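Local coordinates for protein CRISPR-associated endonuclease Cas9 (PDB 5X2G) that is an RNA-guided DNA endonuclease of bacterial antiviral immunity, cutting the two strands of invading DNA with separate RuvC-like and HNH nuclease domains, at residues A[626-631]-A[771-776]; A[692-697]-A[805-810]; A[738-743]-A[811-816]. All blocks are in the same frame, centred on the assembly; numbering follows the deposited sequence.

Interaction 1: residues A[626-631]-A[771-776]. With nucleotides of chain B; nucleotides of chain D.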
# COMPACT_ATOMS: atom_id res chain seq x y z
N VAL A 626 24.17 -16.86 -8.03
CA VAL A 626 23.22 -15.87 -7.54
C VAL A 626 21.90 -16.55 -7.21
O VAL A 626 21.36 -17.31 -8.02
CB VAL A 626 23.03 -14.75 -8.57
CG1 VAL A 626 21.96 -13.78 -8.12
CG2 VAL A 626 24.35 -14.02 -8.80
N SER A 627 21.38 -16.28 -6.01
CA SER A 627 20.17 -16.93 -5.51
C SER A 627 18.96 -16.04 -5.73
O SER A 627 18.96 -14.87 -5.33
CB SER A 627 20.32 -17.27 -4.03
OG SER A 627 19.08 -17.68 -3.47
N LYS A 628 17.93 -16.60 -6.35
CA LYS A 628 16.64 -15.95 -6.54
C LYS A 628 15.54 -16.89 -6.07
O LYS A 628 15.60 -18.10 -6.35
CB LYS A 628 16.41 -15.58 -8.02
CG LYS A 628 17.44 -14.64 -8.61
CD LYS A 628 17.13 -14.36 -10.08
CE LYS A 628 18.11 -13.35 -10.67
NZ LYS A 628 17.83 -13.08 -12.11
N PRO A 629 14.54 -16.38 -5.36
CA PRO A 629 13.45 -17.25 -4.91
C PRO A 629 12.41 -17.44 -6.01
O PRO A 629 12.12 -16.52 -6.78
CB PRO A 629 12.86 -16.49 -3.72
CG PRO A 629 13.09 -15.05 -4.08
CD PRO A 629 14.38 -15.01 -4.86
N GLU A 630 11.85 -18.64 -6.08
CA GLU A 630 10.74 -18.84 -7.00
C GLU A 630 9.49 -18.17 -6.46
O GLU A 630 9.27 -18.08 -5.25
CB GLU A 630 10.50 -20.33 -7.26
CG GLU A 630 10.38 -21.23 -6.05
CD GLU A 630 10.28 -22.70 -6.44
OE1 GLU A 630 10.46 -23.03 -7.63
OE2 GLU A 630 10.02 -23.54 -5.55
N ARG A 631 8.67 -17.65 -7.38
CA ARG A 631 7.51 -16.83 -7.05
C ARG A 631 6.26 -17.69 -7.15
O ARG A 631 5.64 -17.81 -8.21
CB ARG A 631 7.43 -15.62 -7.98
CG ARG A 631 8.62 -14.69 -7.89
CD ARG A 631 8.17 -13.28 -8.22
NE ARG A 631 8.49 -12.90 -9.59
CZ ARG A 631 7.70 -12.16 -10.36
NH1 ARG A 631 6.53 -11.74 -9.91
NH2 ARG A 631 8.09 -11.85 -11.59
N ILE A 771 11.39 -18.48 -21.79
CA ILE A 771 12.32 -17.37 -21.65
C ILE A 771 13.13 -17.65 -20.39
O ILE A 771 12.56 -17.84 -19.31
CB ILE A 771 11.59 -16.02 -21.54
CG1 ILE A 771 10.73 -15.77 -22.78
CG2 ILE A 771 12.59 -14.89 -21.34
CD1 ILE A 771 9.93 -14.48 -22.70
N VAL A 772 14.46 -17.70 -20.54
CA VAL A 772 15.35 -18.02 -19.43
C VAL A 772 16.47 -16.99 -19.37
O VAL A 772 16.79 -16.33 -20.36
CB VAL A 772 15.93 -19.44 -19.54
CG1 VAL A 772 14.82 -20.48 -19.58
CG2 VAL A 772 16.82 -19.56 -20.76
N SER A 773 17.08 -16.87 -18.19
CA SER A 773 18.15 -15.92 -17.98
C SER A 773 19.27 -16.56 -17.17
O SER A 773 19.05 -17.52 -16.42
CB SER A 773 17.65 -14.66 -17.27
OG SER A 773 17.03 -14.99 -16.05
N LYS A 774 20.47 -16.01 -17.32
CA LYS A 774 21.64 -16.49 -16.60
C LYS A 774 21.64 -15.94 -15.18
O LYS A 774 21.19 -14.82 -14.92
CB LYS A 774 22.92 -16.07 -17.33
CG LYS A 774 24.20 -16.63 -16.76
CD LYS A 774 25.33 -16.55 -17.78
CE LYS A 774 26.63 -17.12 -17.23
NZ LYS A 774 27.30 -16.17 -16.31
N HIS A 775 22.16 -16.75 -14.25
CA HIS A 775 21.97 -16.48 -12.82
C HIS A 775 22.55 -15.14 -12.40
O HIS A 775 21.91 -14.37 -11.68
CB HIS A 775 22.57 -17.62 -11.99
CG HIS A 775 24.07 -17.63 -11.98
ND1 HIS A 775 24.81 -17.18 -10.91
CD2 HIS A 775 24.97 -18.03 -12.92
CE1 HIS A 775 26.10 -17.30 -11.18
NE2 HIS A 775 26.22 -17.82 -12.39
N ASP A 776 23.77 -14.84 -12.85
CA ASP A 776 24.45 -13.61 -12.44
C ASP A 776 24.29 -12.48 -13.44
O ASP A 776 24.80 -11.38 -13.20
CB ASP A 776 25.94 -13.89 -12.20
CG ASP A 776 26.62 -14.54 -13.40
OD1 ASP A 776 26.00 -14.62 -14.48
OD2 ASP A 776 27.78 -14.96 -13.25
P C B 77 16.48 -25.10 0.19
OP1 C B 77 17.60 -25.63 -0.63
OP2 C B 77 16.78 -24.05 1.20
O5' C B 77 15.36 -24.52 -0.78
C5' C B 77 14.42 -23.56 -0.33
C4' C B 77 13.33 -23.37 -1.36
O4' C B 77 12.65 -24.63 -1.57
C3' C B 77 12.23 -22.38 -1.03
O3' C B 77 12.61 -21.06 -1.38
C2' C B 77 11.04 -22.89 -1.85
O2' C B 77 11.09 -22.37 -3.17
C1' C B 77 11.31 -24.40 -1.92
N1 C B 77 10.43 -25.21 -1.04
C2 C B 77 9.17 -25.56 -1.51
O2 C B 77 8.80 -25.15 -2.62
N3 C B 77 8.37 -26.33 -0.73
C4 C B 77 8.80 -26.75 0.45
N4 C B 77 7.97 -27.51 1.18
C5 C B 77 10.09 -26.42 0.95
C6 C B 77 10.87 -25.66 0.17
P DG D 2 6.48 -9.98 -13.73
OP1 DG D 2 5.61 -10.28 -12.57
OP2 DG D 2 7.87 -10.49 -13.77
O5' DG D 2 5.74 -10.47 -15.06
C5' DG D 2 4.37 -10.19 -15.25
C4' DG D 2 3.92 -10.52 -16.66
O4' DG D 2 4.23 -9.43 -17.56
C3' DG D 2 4.56 -11.77 -17.29
O3' DG D 2 3.58 -12.44 -18.05
C2' DG D 2 5.59 -11.15 -18.24
C1' DG D 2 4.74 -10.01 -18.74
N9 DG D 2 5.43 -9.01 -19.55
C8 DG D 2 6.78 -8.74 -19.58
N7 DG D 2 7.10 -7.80 -20.43
C5 DG D 2 5.88 -7.44 -21.00
C6 DG D 2 5.59 -6.47 -22.00
O6 DG D 2 6.37 -5.71 -22.59
N1 DG D 2 4.23 -6.42 -22.29
C2 DG D 2 3.27 -7.21 -21.69
N2 DG D 2 2.00 -7.02 -22.10
N3 DG D 2 3.53 -8.12 -20.76
C4 DG D 2 4.85 -8.18 -20.47
P A B 78 12.27 -19.81 -0.44
OP1 A B 78 13.02 -18.65 -0.99
OP2 A B 78 12.42 -20.19 0.98
O5' A B 78 10.72 -19.53 -0.72
C5' A B 78 10.23 -19.35 -2.04
C4' A B 78 8.75 -19.62 -2.13
O4' A B 78 8.47 -20.91 -1.51
C3' A B 78 7.86 -18.61 -1.41
O3' A B 78 6.63 -18.51 -2.11
C2' A B 78 7.61 -19.29 -0.07
O2' A B 78 6.45 -18.84 0.61
C1' A B 78 7.49 -20.74 -0.51
N9 A B 78 7.72 -21.71 0.57
C8 A B 78 8.57 -21.60 1.64
N7 A B 78 8.54 -22.63 2.44
C5 A B 78 7.60 -23.48 1.86
C6 A B 78 7.10 -24.74 2.23
N6 A B 78 7.50 -25.41 3.32
N1 A B 78 6.17 -25.31 1.43
C2 A B 78 5.77 -24.64 0.34
N3 A B 78 6.16 -23.45 -0.11
C4 A B 78 7.08 -22.92 0.71
O HOH W 1 15.45 -13.97 -13.47
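Val-626 and His-775 are joined by a bond from backbone to side chain: Val-626 N donates to His-775 ND1 at 3.0 Å, nearly straight at 168° and tilted slightly out of the imidazole plane. The ring is swung there by a chi1 of 72°, which places CG between its own backbone N and carbonyl carbon. Val-626 CB also rests 3.3 Å from His-775 O, while CG2 packs 3.7 Å from Asp-776 CA; a compact branched residue can thus lie against the backbone and still offer its N-H to the ring. Lys-628, extended to its tip, passes His-775 O, and one water accepts from Lys-628 NZ at 2.9 Å and from Ser-773 OG. Ser-773 OG is bonded to Asn-761 as well.

Behind this shell, Asp-776 CG lies above one face of the imidazole, displaced toward its rim, and Asp-776 OD1 uses its syn lone pair for a salt bridge of 2.7 Å to Lys-774 NZ. Phe-625 stacks with His-775. Farther along the loop the chain meets nucleic acid. Glu-630 OE2 accepts from O2' of C77 of chain B at 2.9 Å, a bond to a ribose hydroxyl, a group DNA lacks. The Arg-631 guanidinium turns its edge to the phosphate of DG2 of chain D: NH1 and NH2 both bond OP1, NH1 at 3.2 Å, and NH2 bonds OP2 weakly.

The junction ties the RuvC-family segment to the PI-CTD segment. Because ND1 accepts a hydrogen bond from a backbone amide, which needs its lone pair, His-775 is probably neutral here, with its proton on NE2.

Interaction 2: residues A[692-697]-A[805-810]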
# COMPACT_ATOMS: atom_id res chain seq x y z
N THR A 692 7.46 -41.17 -26.12
CA THR A 692 8.18 -40.32 -27.06
C THR A 692 9.15 -39.36 -26.37
O THR A 692 10.00 -38.78 -27.05
CB THR A 692 7.20 -39.51 -27.91
OG1 THR A 692 6.58 -38.50 -27.11
CG2 THR A 692 6.13 -40.41 -28.49
N ASN A 693 9.03 -39.18 -25.05
CA ASN A 693 9.90 -38.30 -24.27
C ASN A 693 9.77 -36.84 -24.67
O ASN A 693 10.62 -36.01 -24.30
CB ASN A 693 11.36 -38.75 -24.35
CG ASN A 693 11.57 -40.16 -23.81
OD1 ASN A 693 11.06 -40.50 -22.75
ND2 ASN A 693 12.31 -40.97 -24.56
N LYS A 694 8.72 -36.49 -25.41
CA LYS A 694 8.44 -35.09 -25.72
C LYS A 694 7.86 -34.40 -24.49
O LYS A 694 7.13 -35.00 -23.69
CB LYS A 694 7.46 -34.99 -26.88
CG LYS A 694 7.86 -35.76 -28.12
CD LYS A 694 9.09 -35.19 -28.78
CE LYS A 694 9.31 -35.79 -30.15
NZ LYS A 694 8.13 -35.58 -31.04
N PHE A 695 8.17 -33.12 -24.35
CA PHE A 695 7.70 -32.32 -23.22
C PHE A 695 6.49 -31.50 -23.63
O PHE A 695 6.33 -31.11 -24.79
CB PHE A 695 8.81 -31.41 -22.69
CG PHE A 695 9.92 -32.15 -22.00
CD1 PHE A 695 9.78 -32.55 -20.68
CD2 PHE A 695 11.10 -32.44 -22.66
CE1 PHE A 695 10.80 -33.24 -20.03
CE2 PHE A 695 12.12 -33.13 -22.03
CZ PHE A 695 11.97 -33.53 -20.71
N TYR A 696 5.62 -31.24 -22.64
CA TYR A 696 4.38 -30.51 -22.85
C TYR A 696 4.12 -29.63 -21.63
O TYR A 696 4.51 -29.97 -20.51
CB TYR A 696 3.20 -31.47 -23.08
CG TYR A 696 3.36 -32.34 -24.32
CD1 TYR A 696 4.05 -33.55 -24.26
CD2 TYR A 696 2.82 -31.94 -25.53
CE1 TYR A 696 4.19 -34.33 -25.39
CE2 TYR A 696 2.96 -32.72 -26.66
CZ TYR A 696 3.65 -33.92 -26.59
OH TYR A 696 3.79 -34.69 -27.72
N ALA A 697 3.47 -28.49 -21.86
CA ALA A 697 3.28 -27.49 -20.82
C ALA A 697 1.81 -27.14 -20.68
O ALA A 697 1.13 -26.88 -21.68
CB ALA A 697 4.09 -26.22 -21.13
N ILE A 805 10.19 -26.20 -25.96
CA ILE A 805 10.32 -27.24 -24.94
C ILE A 805 10.17 -28.65 -25.52
O ILE A 805 10.73 -29.60 -24.96
CB ILE A 805 9.30 -27.03 -23.81
CG1 ILE A 805 7.87 -27.21 -24.33
CG2 ILE A 805 9.47 -25.67 -23.19
CD1 ILE A 805 6.82 -27.15 -23.25
N GLN A 806 9.44 -28.79 -26.63
CA GLN A 806 8.96 -30.11 -27.04
C GLN A 806 10.12 -31.10 -27.20
O GLN A 806 10.06 -32.22 -26.69
CB GLN A 806 8.16 -30.01 -28.34
CG GLN A 806 7.19 -31.17 -28.54
CD GLN A 806 6.74 -31.31 -29.99
OE1 GLN A 806 7.14 -30.54 -30.86
NE2 GLN A 806 5.89 -32.30 -30.24
N ASN A 807 11.19 -30.68 -27.87
CA ASN A 807 12.32 -31.55 -28.17
C ASN A 807 13.56 -31.20 -27.35
O ASN A 807 14.68 -31.38 -27.82
CB ASN A 807 12.64 -31.51 -29.66
CG ASN A 807 11.48 -31.97 -30.52
OD1 ASN A 807 10.74 -32.87 -30.15
ND2 ASN A 807 11.33 -31.34 -31.68
N LEU A 808 13.37 -30.71 -26.12
CA LEU A 808 14.51 -30.42 -25.27
C LEU A 808 15.23 -31.71 -24.88
O LEU A 808 14.60 -32.72 -24.54
CB LEU A 808 14.07 -29.67 -24.01
CG LEU A 808 13.86 -28.16 -24.10
CD1 LEU A 808 13.25 -27.63 -22.81
CD2 LEU A 808 15.18 -27.44 -24.38
N LYS A 809 16.56 -31.68 -24.96
CA LYS A 809 17.36 -32.85 -24.61
C LYS A 809 17.32 -33.11 -23.11
O LYS A 809 17.10 -34.24 -22.67
CB LYS A 809 18.80 -32.64 -25.08
CG LYS A 809 19.42 -33.79 -25.83
CD LYS A 809 20.52 -33.27 -26.74
CE LYS A 809 21.39 -34.39 -27.29
NZ LYS A 809 22.29 -33.89 -28.37
N VAL A 810 17.53 -32.06 -22.32
CA VAL A 810 17.47 -32.14 -20.86
C VAL A 810 16.53 -31.05 -20.38
O VAL A 810 16.56 -29.92 -20.88
CB VAL A 810 18.87 -31.97 -20.23
CG1 VAL A 810 18.77 -31.95 -18.71
CG2 VAL A 810 19.81 -33.08 -20.69
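The loop 805-810 docks against the start of strand 695-697 through one backbone hydrogen bond, Phe-695 N to Gln-806 O, 3.1 Å long and 166° at the hydrogen. The loop opens with a type I beta turn from Ile-805 to Leu-808, closed by Leu-808 N bonding Ile-805 O, and it links strands 799-804 and 810-816 of the six-stranded antiparallel sheet. Its partner is an outer strand of a separate three-stranded sheet, so the contact is a turn of one sheet set on the edge of another. Lys-694 CA adds a CA-H...O contact to Gln-806 O, so one N-H bond and one weaker CA-H contact, from consecutive residues, meet at that carbonyl. At the far end of the turn segment, Lys-809 and Val-810 both face Gln-748 in a classic beta bulge.

Phe-695 supplies the buried centre. Its CB lies against the turn, 3.5 Å from Ile-805 O, and the ring presents its edge to Leu-808 O, with CE2 3.6 Å away; the weakly positive rim of an aromatic ring suits a carbonyl oxygen. Phe-811 meets the same ring edge-to-face. Beside it, Ile-805 stretches its CD1 to Ala-697 CB at 3.6 Å, and the small alanine lets the long isoleucine branch come close to the strand.

The outer side is polar. Gln-806 runs extended from a CG anti to its N (chi1 -157°), bringing CG to 3.8 Å from Phe-695 O and its amide toward Tyr-696, whose ring plane is turned 66° from it. Lys-694 folds at chi2 and chi4 and lies alongside Asn-807, pointing the same way, with the apolar Lys-694 CD 3.2 Å from Asn-807 OD1.

Interaction 3: residues A[738-743]-A[811-816]. With nucleotides of chain B; nucleotides of chain D.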
# COMPACT_ATOMS: atom_id res chain seq x y z
N SER A 738 6.44 -28.56 -11.46
CA SER A 738 5.78 -27.28 -11.67
C SER A 738 6.82 -26.18 -11.68
O SER A 738 7.74 -26.18 -10.86
CB SER A 738 4.74 -27.00 -10.59
OG SER A 738 3.62 -27.86 -10.72
N LEU A 739 6.68 -25.25 -12.61
CA LEU A 739 7.59 -24.12 -12.74
C LEU A 739 6.89 -22.83 -12.35
O LEU A 739 5.74 -22.59 -12.74
CB LEU A 739 8.14 -24.01 -14.16
CG LEU A 739 9.03 -25.16 -14.62
CD1 LEU A 739 9.53 -24.92 -16.03
CD2 LEU A 739 10.18 -25.33 -13.66
N TYR A 740 7.59 -22.01 -11.58
CA TYR A 740 7.17 -20.66 -11.25
C TYR A 740 8.25 -19.71 -11.74
O TYR A 740 9.36 -20.12 -12.07
CB TYR A 740 6.96 -20.49 -9.73
CG TYR A 740 6.10 -21.56 -9.09
CD1 TYR A 740 6.64 -22.78 -8.71
CD2 TYR A 740 4.75 -21.35 -8.86
CE1 TYR A 740 5.86 -23.77 -8.13
CE2 TYR A 740 3.96 -22.32 -8.28
CZ TYR A 740 4.52 -23.53 -7.91
OH TYR A 740 3.74 -24.50 -7.33
N LYS A 741 7.91 -18.42 -11.79
CA LYS A 741 8.91 -17.42 -12.15
C LYS A 741 10.11 -17.52 -11.23
O LYS A 741 9.96 -17.60 -10.01
CB LYS A 741 8.29 -16.02 -12.10
CG LYS A 741 7.27 -15.77 -13.20
CD LYS A 741 6.74 -14.35 -13.17
CE LYS A 741 5.82 -14.08 -14.36
NZ LYS A 741 4.70 -15.05 -14.43
N ASP A 742 11.30 -17.54 -11.83
CA ASP A 742 12.60 -17.70 -11.16
C ASP A 742 12.81 -19.08 -10.57
O ASP A 742 13.70 -19.25 -9.72
CB ASP A 742 12.82 -16.64 -10.08
CG ASP A 742 13.11 -15.27 -10.66
OD1 ASP A 742 13.66 -15.20 -11.78
OD2 ASP A 742 12.77 -14.26 -10.00
N SER A 743 12.04 -20.09 -10.98
CA SER A 743 12.44 -21.46 -10.71
C SER A 743 13.75 -21.76 -11.43
O SER A 743 13.98 -21.29 -12.55
CB SER A 743 11.36 -22.44 -11.18
OG SER A 743 10.19 -22.35 -10.39
N PHE A 811 15.66 -31.40 -19.43
CA PHE A 811 14.70 -30.45 -18.85
C PHE A 811 14.40 -30.94 -17.43
O PHE A 811 13.52 -31.77 -17.23
CB PHE A 811 13.44 -30.33 -19.70
CG PHE A 811 12.57 -29.14 -19.36
CD1 PHE A 811 12.96 -28.23 -18.39
CD2 PHE A 811 11.36 -28.95 -20.01
CE1 PHE A 811 12.16 -27.14 -18.08
CE2 PHE A 811 10.56 -27.87 -19.71
CZ PHE A 811 10.95 -26.96 -18.74
N GLU A 812 15.16 -30.42 -16.47
CA GLU A 812 15.05 -30.84 -15.08
C GLU A 812 14.90 -29.62 -14.18
O GLU A 812 15.33 -28.52 -14.53
CB GLU A 812 16.27 -31.65 -14.64
CG GLU A 812 16.76 -32.66 -15.66
CD GLU A 812 17.35 -33.89 -15.02
OE1 GLU A 812 16.58 -34.82 -14.70
OE2 GLU A 812 18.59 -33.92 -14.82
N LYS A 813 14.29 -29.83 -13.03
CA LYS A 813 14.07 -28.77 -12.06
C LYS A 813 15.06 -28.89 -10.91
O LYS A 813 15.37 -30.00 -10.45
CB LYS A 813 12.64 -28.81 -11.51
CG LYS A 813 12.31 -27.62 -10.61
CD LYS A 813 10.92 -27.73 -10.01
CE LYS A 813 10.58 -26.48 -9.21
NZ LYS A 813 9.28 -26.60 -8.49
N TYR A 814 15.58 -27.75 -10.46
CA TYR A 814 16.47 -27.68 -9.32
C TYR A 814 15.93 -26.65 -8.33
O TYR A 814 14.95 -25.95 -8.60
CB TYR A 814 17.90 -27.33 -9.75
CG TYR A 814 18.67 -28.51 -10.31
CD1 TYR A 814 18.36 -29.04 -11.55
CD2 TYR A 814 19.71 -29.09 -9.59
CE1 TYR A 814 19.06 -30.12 -12.06
CE2 TYR A 814 20.41 -30.17 -10.09
CZ TYR A 814 20.09 -30.68 -11.32
OH TYR A 814 20.78 -31.75 -11.82
N ILE A 815 16.57 -26.57 -7.17
CA ILE A 815 16.15 -25.68 -6.10
C ILE A 815 17.36 -24.87 -5.65
O ILE A 815 18.47 -25.40 -5.55
CB ILE A 815 15.55 -26.45 -4.91
CG1 ILE A 815 14.46 -27.43 -5.38
CG2 ILE A 815 14.97 -25.49 -3.88
CD1 ILE A 815 13.17 -26.77 -5.78
N VAL A 816 17.15 -23.58 -5.38
CA VAL A 816 18.21 -22.68 -4.93
C VAL A 816 17.92 -22.27 -3.50
O VAL A 816 16.85 -21.72 -3.20
CB VAL A 816 18.32 -21.43 -5.83
CG1 VAL A 816 19.64 -20.72 -5.58
CG2 VAL A 816 18.18 -21.81 -7.28
P A B 76 11.62 -29.07 3.83
OP1 A B 76 10.47 -29.66 3.09
OP2 A B 76 11.98 -29.59 5.18
O5' A B 76 12.90 -29.19 2.89
C5' A B 76 13.28 -28.10 2.06
C4' A B 76 14.59 -28.37 1.37
O4' A B 76 14.49 -29.61 0.63
C3' A B 76 15.02 -27.33 0.35
O3' A B 76 15.74 -26.29 0.99
C2' A B 76 15.84 -28.12 -0.67
O2' A B 76 17.22 -28.14 -0.32
C1' A B 76 15.27 -29.54 -0.54
N9 A B 76 14.44 -29.99 -1.68
C8 A B 76 14.68 -31.11 -2.45
N7 A B 76 13.78 -31.32 -3.38
C5 A B 76 12.87 -30.28 -3.20
C6 A B 76 11.69 -29.94 -3.87
N6 A B 76 11.20 -30.64 -4.90
N1 A B 76 11.02 -28.85 -3.46
C2 A B 76 11.51 -28.15 -2.42
N3 A B 76 12.62 -28.37 -1.71
C4 A B 76 13.26 -29.46 -2.15
P C B 77 16.48 -25.10 0.19
OP1 C B 77 17.60 -25.63 -0.63
OP2 C B 77 16.78 -24.05 1.20
O5' C B 77 15.36 -24.52 -0.78
C5' C B 77 14.42 -23.56 -0.33
C4' C B 77 13.33 -23.37 -1.36
O4' C B 77 12.65 -24.63 -1.57
C3' C B 77 12.23 -22.38 -1.03
O3' C B 77 12.61 -21.06 -1.38
C2' C B 77 11.04 -22.89 -1.85
O2' C B 77 11.09 -22.37 -3.17
C1' C B 77 11.31 -24.40 -1.92
N1 C B 77 10.43 -25.21 -1.04
C2 C B 77 9.17 -25.56 -1.51
O2 C B 77 8.80 -25.15 -2.62
N3 C B 77 8.37 -26.33 -0.73
C4 C B 77 8.80 -26.75 0.45
N4 C B 77 7.97 -27.51 1.18
C5 C B 77 10.09 -26.42 0.95
C6 C B 77 10.87 -25.66 0.17
P DA D 3 3.28 -14.00 -17.85
OP1 DA D 3 2.98 -14.21 -16.41
OP2 DA D 3 4.35 -14.78 -18.49
O5' DA D 3 1.94 -14.20 -18.70
C5' DA D 3 0.83 -13.34 -18.48
C4' DA D 3 0.14 -12.99 -19.78
O4' DA D 3 0.84 -11.90 -20.44
C3' DA D 3 0.06 -14.13 -20.79
O3' DA D 3 -1.23 -14.17 -21.37
C2' DA D 3 1.13 -13.76 -21.83
C1' DA D 3 1.10 -12.24 -21.78
N9 DA D 3 2.37 -11.63 -22.16
C8 DA D 3 3.61 -11.90 -21.65
N7 DA D 3 4.57 -11.19 -22.18
C5 DA D 3 3.93 -10.39 -23.11
C6 DA D 3 4.40 -9.41 -24.01
N6 DA D 3 5.68 -9.06 -24.12
N1 DA D 3 3.48 -8.80 -24.80
C2 DA D 3 2.20 -9.15 -24.69
N3 DA D 3 1.64 -10.06 -23.88
C4 DA D 3 2.57 -10.64 -23.11
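Lys-813 reaches across from strand 811-816 to Ser-738, on another sheet, where its NZ donates to Ser-738 O at 2.9 Å. The C=O...N angle of 163° sets the ammonium almost in line with the carbonyl. Full extension makes the reach possible: CG stands anti to the backbone N (chi1 -173°) and every later torsion is also near 180°, so a long, straight lysine spans a gap too wide for backbone pairing. On the way its CE passes 4.3 Å from Ser-743 OG, and its NZ ends near the edge of the Tyr-740 ring. Glu-630 offers the same ammonium a weak, long ion pair.

The close apolar part lies at the other end, where Leu-739 and Phe-811 approach from opposite directions and Leu-739 CD1 comes 3.7 Å from Phe-811 CZ. Phe-695 and Phe-737 each meet the Phe-811 ring edge-to-face, and Ile-686 touches both Leu-739 and Phe-811, which explains the large apolar residues here.

The backbones come nearest at Ser-743 and Ile-815, CA atoms 7.3 Å apart, yet the side chains of this pair do not touch; this is the loose side, flanked by nucleic acid. Ile-815 CG2 is 3.3 Å from O5' of C77 of chain B, whereas Lys-741 NZ bonds OP1 of DA3 of chain D at 2.8 Å. Lys-741 belongs to a type II beta turn from Tyr-740 to Ser-743, braced by Tyr-740 N bonding Ser-743 OG at 2.9 Å. This is a junction of the three-stranded antiparallel sheet with the six-stranded one of the PI-CTD region.

Interactions 1 and 3 lie close together, their centres about 9 Å apart, and meet directly: Glu-630 OE1 is 2.9 Å from Ser-743 OG and Arg-631 N is 2.9 Å from Lys-741 O, both probable hydrogen bonds. Together they place Arg-631 and Lys-741 on successive phosphates of chain D, while Glu-630 and Ile-815 touch C77 of chain B. Interaction 2, about 16 Å from interaction 3 between centres, joins it through Phe-695 and Phe-811 and does not touch interaction 1. All three involve the six-stranded sheet or its loops. Interaction 1 is near the predicted RuvC metal site: the side chain of Val-626 is about 8 Å from that of His-558, a predicted magnesium ligand.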